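Local coordinates for protein benzoylformate Decarboxylase (Polynucleobacter necessarius, PDB 4K9Q) that probably catalyses the decarboxylation of benzoylformate, using thiamine diphosphate and a magnesium ion as cofactors, at residues D216-A219 / F220-L224; K316-L319 / I320-K324; L105-P108 / L109-I113; Q98-R101 / E102-L105. One frame throughout, in Å; residues are numbered along the deposited sequence.

Contact 1. Residues D216-A219 / F220-L224; sequences DGIA and FAERL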
loop_
_atom_site.group_PDB
_atom_site.type_symbol
_atom_site.label_atom_id
_atom_site.label_comp_id
_atom_site.label_asym_id
_atom_site.label_seq_id
_atom_site.Cartn_x
_atom_site.Cartn_y
_atom_site.Cartn_z
ATOM N N ASP A 216 19.411 -29.970 -20.577
ATOM C CA ASP A 216 18.051 -30.332 -20.962
ATOM C C ASP A 216 17.519 -29.454 -22.093
ATOM O O ASP A 216 16.751 -29.913 -22.930
ATOM C CB ASP A 216 17.120 -30.261 -19.755
ATOM C CG ASP A 216 17.695 -30.975 -18.548
ATOM O OD1 ASP A 216 18.378 -30.312 -17.730
ATOM O OD2 ASP A 216 17.483 -32.201 -18.431
ATOM N N GLY A 217 17.932 -28.191 -22.113
ATOM C CA GLY A 217 17.568 -27.300 -23.204
ATOM C C GLY A 217 18.251 -27.721 -24.494
ATOM O O GLY A 217 17.663 -27.629 -25.571
ATOM N N ILE A 218 19.494 -28.185 -24.391
ATOM C CA ILE A 218 20.227 -28.665 -25.560
ATOM C C ILE A 218 19.570 -29.932 -26.103
ATOM O O ILE A 218 19.329 -30.057 -27.311
ATOM C CB ILE A 218 21.696 -28.952 -25.230
ATOM C CG1 ILE A 218 22.427 -27.644 -24.906
ATOM C CG2 ILE A 218 22.383 -29.644 -26.411
ATOM C CD1 ILE A 218 23.800 -27.864 -24.319
ATOM N N ALA A 219 19.267 -30.864 -25.205
ATOM C CA ALA A 219 18.604 -32.102 -25.608
ATOM C C ALA A 219 17.289 -31.831 -26.335
ATOM O O ALA A 219 17.009 -32.435 -27.375
ATOM C CB ALA A 219 18.384 -33.009 -24.402
ATOM N N PHE A 220 16.486 -30.922 -25.787
ATOM C CA PHE A 220 15.187 -30.585 -26.361
ATOM C C PHE A 220 15.343 -30.006 -27.767
ATOM O O PHE A 220 14.662 -30.419 -28.696
ATOM C CB PHE A 220 14.459 -29.587 -25.451
ATOM C CG PHE A 220 12.992 -29.448 -25.752
ATOM C CD1 PHE A 220 12.118 -30.486 -25.477
ATOM C CD2 PHE A 220 12.491 -28.283 -26.306
ATOM C CE1 PHE A 220 10.758 -30.368 -25.752
ATOM C CE2 PHE A 220 11.133 -28.153 -26.587
ATOM C CZ PHE A 220 10.266 -29.199 -26.310
ATOM N N ALA A 221 16.247 -29.044 -27.915
ATOM C CA ALA A 221 16.473 -28.391 -29.199
ATOM C C ALA A 221 16.974 -29.382 -30.250
ATOM O O ALA A 221 16.579 -29.323 -31.415
ATOM C CB ALA A 221 17.478 -27.249 -29.043
ATOM N N GLU A 222 17.860 -30.278 -29.835
ATOM C CA GLU A 222 18.442 -31.252 -30.752
ATOM C C GLU A 222 17.401 -32.298 -31.156
ATOM O O GLU A 222 17.425 -32.819 -32.272
ATOM C CB GLU A 222 19.684 -31.903 -30.133
ATOM C CG GLU A 222 20.883 -30.952 -30.065
ATOM C CD GLU A 222 22.131 -31.574 -29.464
ATOM O OE1 GLU A 222 22.037 -32.677 -28.892
ATOM O OE2 GLU A 222 23.212 -30.948 -29.550
ATOM N N ARG A 223 16.479 -32.588 -30.245
ATOM C CA ARG A 223 15.375 -33.499 -30.533
ATOM C C ARG A 223 14.492 -32.942 -31.652
ATOM O O ARG A 223 14.010 -33.684 -32.505
ATOM C CB ARG A 223 14.545 -33.728 -29.265
ATOM C CG ARG A 223 13.440 -34.781 -29.412
ATOM C CD ARG A 223 14.042 -36.163 -29.569
ATOM N NE ARG A 223 14.788 -36.576 -28.384
ATOM C CZ ARG A 223 14.254 -37.253 -27.372
ATOM N NH1 ARG A 223 12.973 -37.582 -27.410
ATOM N NH2 ARG A 223 14.996 -37.599 -26.324
ATOM N N LEU A 224 14.281 -31.629 -31.646
ATOM C CA LEU A 224 13.445 -30.979 -32.655
ATOM C C LEU A 224 14.217 -30.491 -33.866
ATOM O O LEU A 224 13.624 -30.181 -34.900
ATOM C CB LEU A 224 12.707 -29.792 -32.043
ATOM C CG LEU A 224 11.648 -30.090 -31.002
ATOM C CD1 LEU A 224 11.139 -28.788 -30.407
ATOM C CD2 LEU A 224 10.512 -30.883 -31.635
#
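Ile218 and Glu222 sit one turn apart on helix 214-224, which packs against the parallel sheet of the Rossmann-like central domain, and their side chains run next to each other in the same direction. This is the loose side of the helix. Glu222 is exposed, and its extended chain (chi2 -180°) carries the carboxylate past the methyl branch of Ile218, with Ile218 CG2 3.5 Å from Glu222 OE2. The contact is apolar methyl against carboxylate; OE2 finds its polar partner in the imidazole of His243. Nearer the backbone, Glu222 CG rests 3.3 Å from Ile218 O, the same oxygen that accepts Glu222 N at 2.9 Å.

The sheet-facing side is far more closely filled. Gly217 is buried, and Gly217 O takes the amide of Ala221 (Ala221 N to Gly217 O, 3.1 Å). Beside it Ala221 CB lies 3.5 Å from the same Gly217 O. With CG swung to the far side from its own amide nitrogen (chi1 -165°), the Phe220 ring packs on Leu202 and Tyr204 of strand 201-204 and on Ile194 of helix 184-196.

The Arg223 chain, bent at chi2 and chi3, brings NH1 to the carbonyl of Ile326. Its base stays on the preceding turn, where Arg223 CB is 3.4 Å from Ala219 O and Arg223 N donates to that oxygen at 2.9 Å.

Contact 2. Residues K316-L319 / I320-K324; sequences KLFL and IEALK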
loop_
_atom_site.group_PDB
_atom_site.type_symbol
_atom_site.label_atom_id
_atom_site.label_comp_id
_atom_site.label_asym_id
_atom_site.label_seq_id
_atom_site.Cartn_x
_atom_site.Cartn_y
_atom_site.Cartn_z
ATOM N N LYS A 316 13.555 -26.750 -15.941
ATOM C CA LYS A 316 14.176 -28.067 -15.994
ATOM C C LYS A 316 13.112 -29.163 -15.959
ATOM O O LYS A 316 13.133 -30.091 -16.778
ATOM C CB LYS A 316 15.186 -28.252 -14.858
ATOM C CG LYS A 316 16.091 -29.455 -15.070
ATOM C CD LYS A 316 17.167 -29.555 -14.015
ATOM C CE LYS A 316 18.061 -30.756 -14.297
ATOM N NZ LYS A 316 19.021 -31.007 -13.194
ATOM N N LEU A 317 12.179 -29.048 -15.022
ATOM C CA LEU A 317 11.121 -30.041 -14.894
ATOM C C LEU A 317 10.298 -30.131 -16.180
ATOM O O LEU A 317 9.966 -31.229 -16.630
ATOM C CB LEU A 317 10.230 -29.732 -13.699
ATOM C CG LEU A 317 10.981 -29.857 -12.374
ATOM C CD1 LEU A 317 10.044 -29.653 -11.204
ATOM C CD2 LEU A 317 11.648 -31.213 -12.278
ATOM N N PHE A 318 9.988 -28.988 -16.789
ATOM C CA PHE A 318 9.255 -29.024 -18.052
ATOM C C PHE A 318 10.048 -29.685 -19.174
ATOM O O PHE A 318 9.525 -30.530 -19.889
ATOM C CB PHE A 318 8.822 -27.643 -18.532
ATOM C CG PHE A 318 8.209 -27.679 -19.901
ATOM C CD1 PHE A 318 6.872 -28.030 -20.064
ATOM C CD2 PHE A 318 8.981 -27.435 -21.027
ATOM C CE1 PHE A 318 6.308 -28.095 -21.335
ATOM C CE2 PHE A 318 8.430 -27.503 -22.290
ATOM C CZ PHE A 318 7.093 -27.831 -22.445
ATOM N N LEU A 319 11.302 -29.285 -19.344
ATOM C CA LEU A 319 12.111 -29.821 -20.439
ATOM C C LEU A 319 12.280 -31.342 -20.319
ATOM O O LEU A 319 12.241 -32.063 -21.312
ATOM C CB LEU A 319 13.470 -29.120 -20.494
ATOM C CG LEU A 319 13.390 -27.683 -21.023
ATOM C CD1 LEU A 319 14.631 -26.885 -20.636
ATOM C CD2 LEU A 319 13.178 -27.683 -22.541
ATOM N N ILE A 320 12.456 -31.821 -19.096
ATOM C CA ILE A 320 12.577 -33.258 -18.853
ATOM C C ILE A 320 11.287 -33.998 -19.230
ATOM O O ILE A 320 11.321 -35.027 -19.911
ATOM C CB ILE A 320 12.955 -33.543 -17.382
ATOM C CG1 ILE A 320 14.400 -33.107 -17.120
ATOM C CG2 ILE A 320 12.786 -35.015 -17.067
ATOM C CD1 ILE A 320 14.748 -33.040 -15.661
ATOM N N GLU A 321 10.145 -33.456 -18.814
ATOM C CA GLU A 321 8.867 -34.087 -19.114
ATOM C C GLU A 321 8.517 -34.029 -20.605
ATOM O O GLU A 321 7.982 -34.987 -21.167
ATOM C CB GLU A 321 7.745 -33.467 -18.274
ATOM C CG GLU A 321 7.828 -33.813 -16.786
ATOM C CD GLU A 321 7.992 -35.308 -16.547
ATOM O OE1 GLU A 321 7.115 -36.084 -16.983
ATOM O OE2 GLU A 321 9.006 -35.713 -15.936
ATOM N N ALA A 322 8.816 -32.904 -21.248
ATOM C CA ALA A 322 8.437 -32.728 -22.641
ATOM C C ALA A 322 9.283 -33.625 -23.537
ATOM O O ALA A 322 8.786 -34.177 -24.517
ATOM C CB ALA A 322 8.577 -31.280 -23.050
ATOM N N LEU A 323 10.557 -33.765 -23.194
ATOM C CA LEU A 323 11.469 -34.612 -23.956
ATOM C C LEU A 323 10.893 -36.019 -24.107
ATOM O O LEU A 323 11.040 -36.645 -25.156
ATOM C CB LEU A 323 12.827 -34.699 -23.261
ATOM C CG LEU A 323 14.142 -34.484 -24.010
ATOM C CD1 LEU A 323 15.172 -35.503 -23.531
ATOM C CD2 LEU A 323 13.987 -34.539 -25.515
ATOM N N LYS A 324 10.240 -36.505 -23.053
ATOM C CA LYS A 324 9.651 -37.846 -23.046
ATOM C C LYS A 324 8.568 -38.041 -24.107
ATOM O O LYS A 324 8.295 -39.169 -24.518
ATOM C CB LYS A 324 9.053 -38.161 -21.674
ATOM C CG LYS A 324 10.069 -38.220 -20.554
ATOM C CD LYS A 324 9.401 -38.408 -19.204
ATOM C CE LYS A 324 10.451 -38.504 -18.113
ATOM N NZ LYS A 324 9.854 -38.638 -16.756
HETATM O O HOH W 1 10.238 -33.672 -14.545
#
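Ile320 meets Lys316 one turn back in helix 315-323, which flanks the parallel sheet of the Rossmann-like central domain. The two side chains pass at a slant: Ile320 CD1 reaches over the root of the lysine, 3.9 Å from Lys316 CG, while Ile320 N donates to Lys316 O at 3.0 Å. Both side chains also touch Asp216 of helix 214-224.

Glu321 comes next. A water bridges it to the backbone, donating to Glu321 OE2 at 2.8 Å and to Leu317 O, which already accepts the amide of Glu321.

Ala322 turns to the buried side. Its CB stands over one face of the Phe318 ring, nearer the edge than the middle and 4.1 Å from the ring centroid, in a CH-pi contact. A first torsion of 174° sends the Phe318 ring beneath the following turn; the ring also packs on Ile270 of strand 266-270. Leu323 then bonds through its N to Leu319 O at 3.0 Å and leans on Arg223.

At the end the extended Lys324 chain makes a salt bridge with Glu321: Lys324 NZ meets Glu321 OE2 at 3.2 Å on the syn side, 25° out of the carboxylate plane.

Contact 3. Residues L105-P108 / L109-I113; sequences LNEP and LLTNI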
loop_
_atom_site.group_PDB
_atom_site.type_symbol
_atom_site.label_atom_id
_atom_site.label_comp_id
_atom_site.label_asym_id
_atom_site.label_seq_id
_atom_site.Cartn_x
_atom_site.Cartn_y
_atom_site.Cartn_z
ATOM N N LEU A 105 6.589 4.005 18.932
ATOM C CA LEU A 105 5.272 4.622 18.813
ATOM C C LEU A 105 5.346 6.110 18.481
ATOM O O LEU A 105 4.515 6.637 17.742
ATOM C CB LEU A 105 4.481 4.411 20.108
ATOM C CG LEU A 105 3.156 5.162 20.253
ATOM C CD1 LEU A 105 2.121 4.660 19.240
ATOM C CD2 LEU A 105 2.649 5.012 21.689
ATOM N N ASN A 106 6.338 6.794 19.037
ATOM C CA ASN A 106 6.455 8.226 18.829
ATOM C C ASN A 106 7.461 8.638 17.750
ATOM O O ASN A 106 7.734 9.829 17.573
ATOM C CB ASN A 106 6.753 8.912 20.162
ATOM C CG ASN A 106 5.745 8.532 21.232
ATOM O OD1 ASN A 106 6.021 7.676 22.078
ATOM N ND2 ASN A 106 4.561 9.138 21.182
ATOM N N GLU A 107 8.006 7.647 17.046
ATOM C CA GLU A 107 8.781 7.871 15.813
ATOM C C GLU A 107 9.943 8.863 15.945
ATOM O O GLU A 107 9.958 9.917 15.300
ATOM C CB GLU A 107 7.850 8.253 14.653
ATOM C CG GLU A 107 6.786 7.173 14.367
ATOM C CD GLU A 107 5.819 7.528 13.241
ATOM O OE1 GLU A 107 5.954 8.624 12.645
ATOM O OE2 GLU A 107 4.920 6.695 12.964
ATOM N N PRO A 108 10.939 8.506 16.766
ATOM C CA PRO A 108 12.156 9.307 16.906
ATOM C C PRO A 108 12.981 9.249 15.619
ATOM O O PRO A 108 12.571 8.597 14.641
ATOM C CB PRO A 108 12.902 8.596 18.040
ATOM C CG PRO A 108 12.509 7.163 17.867
ATOM C CD PRO A 108 11.040 7.220 17.474
ATOM N N LEU A 109 14.132 9.918 15.623
ATOM C CA LEU A 109 15.020 9.923 14.471
ATOM C C LEU A 109 15.299 8.506 13.997
ATOM O O LEU A 109 15.479 7.595 14.807
ATOM C CB LEU A 109 16.339 10.608 14.823
ATOM C CG LEU A 109 17.256 10.896 13.642
ATOM C CD1 LEU A 109 16.706 12.040 12.821
ATOM C CD2 LEU A 109 18.666 11.189 14.147
ATOM N N LEU A 110 15.309 8.330 12.679
ATOM C CA LEU A 110 15.714 7.070 12.050
ATOM C C LEU A 110 14.742 5.912 12.311
ATOM O O LEU A 110 15.094 4.737 12.203
ATOM C CB LEU A 110 17.173 6.726 12.383
ATOM C CG LEU A 110 18.159 7.657 11.644
ATOM C CD1 LEU A 110 19.498 7.761 12.343
ATOM C CD2 LEU A 110 18.345 7.230 10.187
ATOM N N THR A 111 13.500 6.258 12.628
ATOM C CA THR A 111 12.426 5.282 12.583
ATOM C C THR A 111 12.090 4.975 11.129
ATOM O O THR A 111 11.949 5.879 10.300
ATOM C CB THR A 111 11.158 5.793 13.278
ATOM O OG1 THR A 111 11.435 6.003 14.661
ATOM C CG2 THR A 111 10.033 4.781 13.146
ATOM N N ASN A 112 11.968 3.695 10.817
ATOM C CA ASN A 112 11.542 3.311 9.491
ATOM C C ASN A 112 10.018 3.282 9.514
ATOM O O ASN A 112 9.407 2.258 9.830
ATOM C CB ASN A 112 12.132 1.952 9.123
ATOM C CG ASN A 112 12.041 1.666 7.645
ATOM O OD1 ASN A 112 11.497 2.470 6.877
ATOM N ND2 ASN A 112 12.588 0.523 7.228
ATOM N N ILE A 113 9.410 4.428 9.212
ATOM C CA ILE A 113 7.969 4.607 9.397
ATOM C C ILE A 113 7.190 3.787 8.370
ATOM O O ILE A 113 7.511 3.830 7.186
ATOM C CB ILE A 113 7.600 6.101 9.331
ATOM C CG1 ILE A 113 8.320 6.869 10.447
ATOM C CG2 ILE A 113 6.086 6.291 9.420
ATOM C CD1 ILE A 113 8.306 8.380 10.293
#
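A type II beta turn runs from Pro108 to Thr111 in the long loop after strand 93-98 of the N-terminal domain, and Thr111 closes it twice. Thr111 OG1 donates to Pro108 O at 2.8 Å and Thr111 N donates to the same oxygen at 3.2 Å, both arriving from one face of the carbonyl plane. The hydroxyl stands beside the backbone N of its own residue (chi1 -63°), which lets side chain and amide grip a single acceptor. It also presses against the proline ring, with Pro108 CD 3.1 Å from Thr111 OG1.

Flanking the turn, Glu107 and Ile113 cross at about a right angle. Ile113 lies against one face of the Glu107 carboxylate: Ile113 CD1 touches Glu107 OE1 at 3.3 Å, and Ile113 CG2 lies 3.8 Å from Glu107 OE2. Those oxygens form salt bridges to other chains: OE1 to Lys304 of the third subunit, OE2 to Arg141 of the fourth. Were Ile113 cut back to an alanine, a gap would probably open at that face of the Glu107 carboxylate, leaving it freer to swing from its two basic partners.

Leu110 packs on Ser397 of the third subunit, its side chain about 5 Å from a bound thiamine diphosphate. A turn reaching across a subunit boundary in this way is consistent with thiamine diphosphate enzymes, whose cofactor lies between domains of two chains.

Contact 4. Residues Q98-R101 / E102-L105; sequences QQTR and EMLL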
loop_
_atom_site.group_PDB
_atom_site.type_symbol
_atom_site.label_atom_id
_atom_site.label_comp_id
_atom_site.label_asym_id
_atom_site.label_seq_id
_atom_site.Cartn_x
_atom_site.Cartn_y
_atom_site.Cartn_z
ATOM N N GLN A 98 15.535 -1.340 12.949
ATOM C CA GLN A 98 14.439 -0.427 13.216
ATOM C C GLN A 98 14.701 0.184 14.591
ATOM O O GLN A 98 15.435 -0.405 15.407
ATOM C CB GLN A 98 13.125 -1.215 13.218
ATOM C CG GLN A 98 11.868 -0.464 13.699
ATOM C CD GLN A 98 11.496 0.711 12.795
ATOM O OE1 GLN A 98 12.190 1.732 12.782
ATOM N NE2 GLN A 98 10.398 0.573 12.041
ATOM N N GLN A 99 14.134 1.362 14.849
ATOM C CA GLN A 99 14.265 1.994 16.161
ATOM C C GLN A 99 13.731 1.069 17.251
ATOM O O GLN A 99 12.921 0.185 16.987
ATOM C CB GLN A 99 13.564 3.359 16.199
ATOM C CG GLN A 99 14.516 4.543 15.984
ATOM C CD GLN A 99 15.406 4.816 17.205
ATOM O OE1 GLN A 99 15.562 3.967 18.092
ATOM N NE2 GLN A 99 15.996 6.006 17.249
ATOM N N THR A 100 14.199 1.280 18.475
ATOM C CA THR A 100 13.800 0.441 19.590
ATOM C C THR A 100 12.292 0.510 19.870
ATOM O O THR A 100 11.680 1.584 19.800
ATOM C CB THR A 100 14.582 0.814 20.863
ATOM O OG1 THR A 100 13.990 0.149 21.979
ATOM C CG2 THR A 100 14.536 2.317 21.096
ATOM N N ARG A 101 11.694 -0.635 20.205
ATOM C CA ARG A 101 10.275 -0.658 20.574
ATOM C C ARG A 101 9.996 0.285 21.749
ATOM O O ARG A 101 8.851 0.684 21.966
ATOM C CB ARG A 101 9.796 -2.076 20.936
ATOM C CG ARG A 101 9.795 -3.057 19.779
ATOM C CD ARG A 101 9.154 -4.415 20.168
ATOM N NE ARG A 101 9.601 -5.443 19.231
ATOM C CZ ARG A 101 8.890 -5.890 18.200
ATOM N NH1 ARG A 101 9.415 -6.805 17.393
ATOM N NH2 ARG A 101 7.661 -5.424 17.973
ATOM N N GLU A 102 11.030 0.639 22.502
ATOM C CA GLU A 102 10.855 1.545 23.633
ATOM C C GLU A 102 10.404 2.926 23.159
ATOM O O GLU A 102 9.788 3.664 23.922
ATOM C CB GLU A 102 12.147 1.680 24.448
ATOM C CG GLU A 102 12.687 0.379 25.052
ATOM C CD GLU A 102 11.947 -0.066 26.309
ATOM O OE1 GLU A 102 11.134 0.705 26.864
ATOM O OE2 GLU A 102 12.191 -1.209 26.748
ATOM N N MET A 103 10.698 3.270 21.902
ATOM C CA MET A 103 10.365 4.604 21.380
ATOM C C MET A 103 9.520 4.601 20.101
ATOM O O MET A 103 9.007 5.650 19.687
ATOM C CB MET A 103 11.647 5.415 21.120
ATOM C CG MET A 103 12.459 5.741 22.368
ATOM S SD MET A 103 13.708 7.020 22.107
ATOM C CE MET A 103 14.997 6.119 21.224
ATOM N N LEU A 104 9.380 3.435 19.480
ATOM C CA LEU A 104 8.788 3.322 18.145
ATOM C C LEU A 104 7.477 4.076 17.944
ATOM O O LEU A 104 7.254 4.674 16.893
ATOM C CB LEU A 104 8.555 1.853 17.793
ATOM C CG LEU A 104 9.501 1.166 16.821
ATOM C CD1 LEU A 104 8.937 -0.217 16.499
ATOM C CD2 LEU A 104 9.705 2.019 15.547
ATOM N N LEU A 105 6.589 4.005 18.932
ATOM C CA LEU A 105 5.272 4.622 18.813
ATOM C C LEU A 105 5.346 6.110 18.481
ATOM O O LEU A 105 4.515 6.637 17.742
ATOM C CB LEU A 105 4.481 4.411 20.108
ATOM C CG LEU A 105 3.156 5.162 20.253
ATOM C CD1 LEU A 105 2.121 4.660 19.240
ATOM C CD2 LEU A 105 2.649 5.012 21.689
HETATM O O HOH W 2 7.062 2.652 21.509
#
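Leu104 reaches back over Gln98, Gln99 and Thr100 where the chain leaves strand 93-98 and turns, a reversal built on an ST motif at Thr100. The leucine side chain can be followed outward from Leu104 CB, which lies 3.7 Å from Thr100 O. Leu104 CG comes next, 3.6 Å from Gln99 O. Of the two methyls, CD1 lies by Gln99 O and Gln98 CG, while CD2 rests on CG and the amide of Gln98, with Leu104 CD2 3.5 Å from Gln98 CD.

That amide is firmly held. The Gln98 chain bends at chi2 (64°) and turns the carbonyl back to the amide of the next residue. Gln98 OE1 accepts Gln99 N in the carbonyl plane at 2.9 Å, and it also accepts Asn112 N from farther along the loop; NE2 binds Glu128. Loss of this amide to an alanine would probably deprive Gln99 N, Asn112 N and Glu128 of a partner and strip Leu104 CD2 of the surface it rests on.

Thr100 makes the turn itself. Thr100 OG1 accepts Glu102 N at 3.0 Å in a nearly straight bond (162°). Thr100 O takes Met103 N at 2.9 Å from above its carbonyl plane, and Leu104 N more weakly. Met103 CE packs on Thr100 CG2, 3.8 Å away, and beside Gln99 OE1. The guanidinium of Arg101 pairs with Asp162 and reaches Ala130 O of the fourth subunit. Acceptance by both the side chain and the main chain of one threonine makes an ST motif, here where the loop leaves strand 93-98.

Overall arrangement
Contacts 1 and 2 are each one stretch of a helix of the central domain, 214-224 and 315-323, and they touch: Phe220 packs on Ala322, and Asp216 on Lys316 and Ile320. Both are partly buried, with apolar residues toward the sheet and Asp216 and Lys316 meeting where the helices adjoin. Contacts 3 and 4, whose centres lie 52 to 57 Å from those of contacts 1 and 2, belong to a single loop of the N-terminal domain and share Leu105. They are buried although irregular, and side-chain amides and hydroxyls supplement a few backbone bonds: Gln98 OE1 to Asn112 N and Gln99 NE2 to Leu109 O join them. Contact 1 touches no other subunit, contact 2 touches one slightly, and both loop contacts meet the third and fourth.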